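Local coordinates for cell envelope-related transcriptional attenuator domain-containing protein (Eubacterium siraeum, PDB 4OBM) that is of unknown function but belongs to the LytR-CpsA-Psr family, whose members probably act in cell-envelope assembly despite their early naming as transcriptional attenuators, at residues G183-F195 / Y209-S221. Numbering follows the deposited sequence.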
loop_
_atom_site.group_PDB
_atom_site.type_symbol
_atom_site.label_atom_id
_atom_site.label_comp_id
_atom_site.label_asym_id
_atom_site.label_seq_id
_atom_site.Cartn_x
_atom_site.Cartn_y
_atom_site.Cartn_z
ATOM N N GLY A 183 16.413 -2.835 -7.773
ATOM C CA GLY A 183 17.731 -2.365 -8.173
ATOM C C GLY A 183 18.104 -0.984 -7.666
ATOM O O GLY A 183 19.198 -0.506 -7.983
ATOM N N THR A 184 17.211 -0.318 -6.877
ATOM C CA THR A 184 17.542 1.012 -6.340
ATOM C C THR A 184 18.559 0.895 -5.203
ATOM O O THR A 184 18.663 -0.165 -4.565
ATOM C CB THR A 184 16.316 1.838 -5.901
ATOM O OG1 THR A 184 15.486 1.102 -5.009
ATOM C CG2 THR A 184 15.527 2.372 -7.068
ATOM N N SER A 185 19.335 1.979 -4.987
ATOM C CA SER A 185 20.348 2.063 -3.931
ATOM C C SER A 185 19.773 2.707 -2.670
ATOM O O SER A 185 18.688 3.301 -2.720
ATOM C CB SER A 185 21.554 2.865 -4.417
ATOM O OG SER A 185 21.217 4.223 -4.652
ATOM N N SER A 186 20.510 2.607 -1.547
ATOM C CA SER A 186 20.115 3.245 -0.294
ATOM C C SER A 186 20.193 4.781 -0.455
ATOM O O SER A 186 19.369 5.477 0.121
ATOM C CB SER A 186 20.966 2.758 0.873
ATOM O OG SER A 186 22.326 3.120 0.709
ATOM N N LYS A 187 21.125 5.281 -1.299
ATOM C CA LYS A 187 21.305 6.708 -1.618
ATOM C C LYS A 187 20.035 7.267 -2.286
ATOM O O LYS A 187 19.572 8.350 -1.907
ATOM C CB LYS A 187 22.537 6.906 -2.526
ATOM C CG LYS A 187 22.951 8.361 -2.717
ATOM C CD LYS A 187 24.279 8.484 -3.447
ATOM C CE LYS A 187 24.838 9.882 -3.321
ATOM N NZ LYS A 187 26.094 9.920 -2.515
ATOM N N THR A 188 19.480 6.525 -3.274
ATOM C CA THR A 188 18.243 6.866 -3.985
ATOM C C THR A 188 17.060 6.789 -3.010
ATOM O O THR A 188 16.299 7.751 -2.893
ATOM C CB THR A 188 18.059 5.933 -5.189
ATOM O OG1 THR A 188 19.108 6.159 -6.135
ATOM C CG2 THR A 188 16.734 6.127 -5.878
ATOM N N LEU A 189 16.935 5.660 -2.282
ATOM C CA LEU A 189 15.893 5.461 -1.276
ATOM C C LEU A 189 15.941 6.542 -0.189
ATOM O O LEU A 189 14.888 6.851 0.390
ATOM C CB LEU A 189 16.015 4.072 -0.627
ATOM C CG LEU A 189 15.483 2.880 -1.414
ATOM C CD1 LEU A 189 15.738 1.596 -0.651
ATOM C CD2 LEU A 189 13.983 3.020 -1.718
ATOM N N ASP A 190 17.155 7.112 0.085
ATOM C CA ASP A 190 17.354 8.199 1.058
ATOM C C ASP A 190 16.648 9.467 0.595
ATOM O O ASP A 190 16.207 10.244 1.440
ATOM C CB ASP A 190 18.843 8.510 1.300
ATOM C CG ASP A 190 19.602 7.531 2.170
ATOM O OD1 ASP A 190 18.957 6.821 2.980
ATOM O OD2 ASP A 190 20.833 7.455 2.027
ATOM N N GLU A 191 16.559 9.683 -0.747
ATOM C CA GLU A 191 15.839 10.831 -1.313
ATOM C C GLU A 191 14.331 10.614 -1.155
ATOM O O GLU A 191 13.599 11.565 -0.925
ATOM C CB GLU A 191 16.162 11.051 -2.806
ATOM C CG GLU A 191 17.631 11.241 -3.165
ATOM C CD GLU A 191 18.028 10.868 -4.590
ATOM O OE1 GLU A 191 17.135 10.528 -5.404
ATOM O OE2 GLU A 191 19.246 10.895 -4.883
ATOM N N TYR A 192 13.865 9.370 -1.299
ATOM C CA TYR A 192 12.430 9.089 -1.208
ATOM C C TYR A 192 11.949 9.291 0.231
ATOM O O TYR A 192 11.013 10.052 0.450
ATOM C CB TYR A 192 12.079 7.681 -1.745
ATOM C CG TYR A 192 12.544 7.383 -3.163
ATOM C CD1 TYR A 192 12.763 8.408 -4.082
ATOM C CD2 TYR A 192 12.729 6.079 -3.593
ATOM C CE1 TYR A 192 13.241 8.143 -5.362
ATOM C CE2 TYR A 192 13.171 5.799 -4.885
ATOM C CZ TYR A 192 13.398 6.835 -5.776
ATOM O OH TYR A 192 13.794 6.555 -7.068
ATOM N N ILE A 193 12.652 8.697 1.202
ATOM C CA ILE A 193 12.326 8.819 2.613
ATOM C C ILE A 193 12.496 10.255 3.127
ATOM O O ILE A 193 11.727 10.664 4.004
ATOM C CB ILE A 193 13.092 7.797 3.494
ATOM C CG1 ILE A 193 12.302 7.510 4.789
ATOM C CG2 ILE A 193 14.531 8.208 3.776
ATOM C CD1 ILE A 193 10.944 6.788 4.557
ATOM N N ASN A 194 13.480 11.015 2.596
ATOM C CA ASN A 194 13.645 12.409 2.995
ATOM C C ASN A 194 12.360 13.182 2.628
ATOM O O ASN A 194 11.892 13.989 3.436
ATOM C CB ASN A 194 14.894 13.033 2.369
ATOM C CG ASN A 194 15.119 14.486 2.723
ATOM O OD1 ASN A 194 14.892 15.376 1.901
ATOM N ND2 ASN A 194 15.568 14.762 3.950
ATOM N N PHE A 195 11.754 12.876 1.451
ATOM C CA PHE A 195 10.492 13.483 1.000
ATOM C C PHE A 195 9.293 13.025 1.888
ATOM O O PHE A 195 8.459 13.853 2.256
ATOM C CB PHE A 195 10.200 13.157 -0.493
ATOM C CG PHE A 195 8.834 13.644 -0.925
ATOM C CD1 PHE A 195 8.602 14.994 -1.160
ATOM C CD2 PHE A 195 7.770 12.759 -1.054
ATOM C CE1 PHE A 195 7.323 15.451 -1.503
ATOM C CE2 PHE A 195 6.491 13.221 -1.387
ATOM C CZ PHE A 195 6.290 14.557 -1.650
ATOM N N TYR A 209 13.070 4.104 9.423
ATOM C CA TYR A 209 13.680 3.844 8.121
ATOM C C TYR A 209 15.099 3.242 8.283
ATOM O O TYR A 209 15.385 2.241 7.622
ATOM C CB TYR A 209 13.724 5.134 7.268
ATOM C CG TYR A 209 14.599 5.036 6.032
ATOM C CD1 TYR A 209 14.107 4.501 4.842
ATOM C CD2 TYR A 209 15.901 5.537 6.033
ATOM C CE1 TYR A 209 14.894 4.453 3.691
ATOM C CE2 TYR A 209 16.701 5.474 4.896
ATOM C CZ TYR A 209 16.185 4.955 3.720
ATOM O OH TYR A 209 16.974 4.905 2.596
ATOM N N ASP A 210 15.969 3.844 9.155
ATOM C CA ASP A 210 17.357 3.425 9.393
ATOM C C ASP A 210 17.496 1.990 9.931
ATOM O O ASP A 210 18.556 1.378 9.786
ATOM C CB ASP A 210 18.047 4.376 10.380
ATOM C CG ASP A 210 18.285 5.786 9.864
ATOM O OD1 ASP A 210 17.927 6.068 8.685
ATOM O OD2 ASP A 210 18.812 6.609 10.631
ATOM N N ALA A 211 16.458 1.485 10.586
ATOM C CA ALA A 211 16.454 0.147 11.151
ATOM C C ALA A 211 16.004 -0.893 10.112
ATOM O O ALA A 211 16.252 -2.094 10.302
ATOM C CB ALA A 211 15.541 0.113 12.373
ATOM N N LYS A 212 15.396 -0.429 8.991
ATOM C CA LYS A 212 14.819 -1.306 7.958
ATOM C C LYS A 212 15.480 -1.223 6.591
ATOM O O LYS A 212 15.491 -2.236 5.895
ATOM C CB LYS A 212 13.306 -1.024 7.789
ATOM C CG LYS A 212 12.463 -1.241 9.054
ATOM C CD LYS A 212 12.253 -2.710 9.438
ATOM C CE LYS A 212 12.411 -2.920 10.923
ATOM N NZ LYS A 212 11.301 -3.713 11.504
ATOM N N VAL A 213 16.022 -0.049 6.196
ATOM C CA VAL A 213 16.663 0.184 4.883
ATOM C C VAL A 213 17.648 -0.965 4.461
ATOM O O VAL A 213 17.630 -1.350 3.294
ATOM C CB VAL A 213 17.329 1.583 4.766
ATOM C CG1 VAL A 213 18.494 1.772 5.753
ATOM C CG2 VAL A 213 17.761 1.861 3.333
ATOM N N LYS A 214 18.439 -1.539 5.391
ATOM C CA LYS A 214 19.362 -2.639 5.048
ATOM C C LYS A 214 18.602 -3.817 4.450
ATOM O O LYS A 214 19.026 -4.323 3.420
ATOM C CB LYS A 214 20.211 -3.102 6.243
ATOM C CG LYS A 214 21.372 -2.165 6.546
ATOM C CD LYS A 214 22.315 -2.736 7.594
ATOM C CE LYS A 214 23.081 -1.657 8.324
ATOM N NZ LYS A 214 24.017 -0.921 7.432
ATOM N N ALA A 215 17.473 -4.219 5.063
ATOM C CA ALA A 215 16.619 -5.306 4.544
ATOM C C ALA A 215 15.924 -4.911 3.232
ATOM O O ALA A 215 15.834 -5.740 2.330
ATOM C CB ALA A 215 15.572 -5.693 5.572
ATOM N N ILE A 216 15.411 -3.649 3.141
ATOM C CA ILE A 216 14.743 -3.127 1.942
ATOM C C ILE A 216 15.719 -3.203 0.749
ATOM O O ILE A 216 15.393 -3.851 -0.241
ATOM C CB ILE A 216 14.175 -1.690 2.159
ATOM C CG1 ILE A 216 13.137 -1.656 3.298
ATOM C CG2 ILE A 216 13.584 -1.124 0.855
ATOM C CD1 ILE A 216 12.769 -0.238 3.833
ATOM N N VAL A 217 16.921 -2.609 0.867
ATOM C CA VAL A 217 17.935 -2.598 -0.196
ATOM C C VAL A 217 18.325 -4.039 -0.549
ATOM O O VAL A 217 18.415 -4.348 -1.741
ATOM C CB VAL A 217 19.157 -1.723 0.168
ATOM C CG1 VAL A 217 20.289 -1.858 -0.859
ATOM C CG2 VAL A 217 18.752 -0.257 0.327
ATOM N N TYR A 218 18.473 -4.931 0.463
ATOM C CA TYR A 218 18.774 -6.332 0.225
ATOM C C TYR A 218 17.739 -6.950 -0.700
ATOM O O TYR A 218 18.126 -7.554 -1.694
ATOM C CB TYR A 218 18.861 -7.149 1.533
ATOM C CG TYR A 218 19.020 -8.642 1.296
ATOM C CD1 TYR A 218 17.917 -9.448 1.030
ATOM C CD2 TYR A 218 20.269 -9.246 1.339
ATOM C CE1 TYR A 218 18.062 -10.806 0.751
ATOM C CE2 TYR A 218 20.424 -10.608 1.079
ATOM C CZ TYR A 218 19.316 -11.386 0.797
ATOM O OH TYR A 218 19.445 -12.733 0.569
ATOM N N THR A 219 16.434 -6.843 -0.342
ATOM C CA THR A 219 15.290 -7.416 -1.071
ATOM C C THR A 219 15.193 -6.889 -2.513
ATOM O O THR A 219 14.886 -7.669 -3.422
ATOM C CB THR A 219 13.989 -7.169 -0.270
ATOM O OG1 THR A 219 13.938 -8.124 0.789
ATOM C CG2 THR A 219 12.720 -7.299 -1.107
ATOM N N LEU A 220 15.420 -5.586 -2.713
ATOM C CA LEU A 220 15.327 -4.949 -4.030
ATOM C C LEU A 220 16.575 -5.207 -4.901
ATOM O O LEU A 220 16.494 -5.078 -6.122
ATOM C CB LEU A 220 15.097 -3.433 -3.888
ATOM C CG LEU A 220 13.867 -2.970 -3.122
ATOM C CD1 LEU A 220 13.954 -1.476 -2.854
ATOM C CD2 LEU A 220 12.573 -3.320 -3.867
ATOM N N SER A 221 17.714 -5.567 -4.275
ATOM C CA SER A 221 18.965 -5.889 -4.972
ATOM C C SER A 221 18.992 -7.373 -5.442
ATOM O O SER A 221 19.984 -7.815 -6.037
ATOM C CB SER A 221 20.163 -5.592 -4.076
ATOM O OG SER A 221 20.239 -6.520 -3.005
#
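The ring of Y209 is sandwiched between helix 186-199 and helix 213-220, with I193 CG2 over the centre of one face, 3.5 Å from the ring centroid and almost on its normal, a CH-pi contact. V213 CB lies against the opposite face, nearer the rim. With I193 CG1 anti to the backbone N (chi1 -154°), that branch reaches the Y209 CG–CD1 side, while CG2 covers the middle. At the far end of the ring, Y209 OH donates to D190 OD1 (2.8 Å); the hydroxyl meets the oxygen from above the carboxylate plane, which is turned 66° from the ring. This bond ties the phenol to helix 186-199 one turn before I193.

L189 is a knob in a hole formed by Y209, I216, V217 and L220. Its CD1 branch enters, 3.7 Å from V217 CG2 and 3.8 Å from I216 CG2, whereas its CB rests beside the Y209 hydroxyl. V217 CG2 also touches S186 CB, and F181 of helix 164-181 packs on both L189 and L220. Near the start of helix 186-199, T184 OG1 passes L220 CD1 at 3.7 Å but is hydrogen-bonded to F181 O. G183 N donates to L220 O (2.8 Å), from above the carbonyl plane, joining the last turn of helix 213-220 to the loop ahead of S185, the N-cap residue.

The axes of segments 186-195 and 213-220 approach to 10.6 Å, their N-to-C directions 122° apart. Helix 186-199 thus packs obliquely against helix 213-220 through a single knob-into-hole contact by L189, with Y209 of the short helix 206-210 filling the gap, in a LytR-CpsA-Psr-type alpha/beta fold.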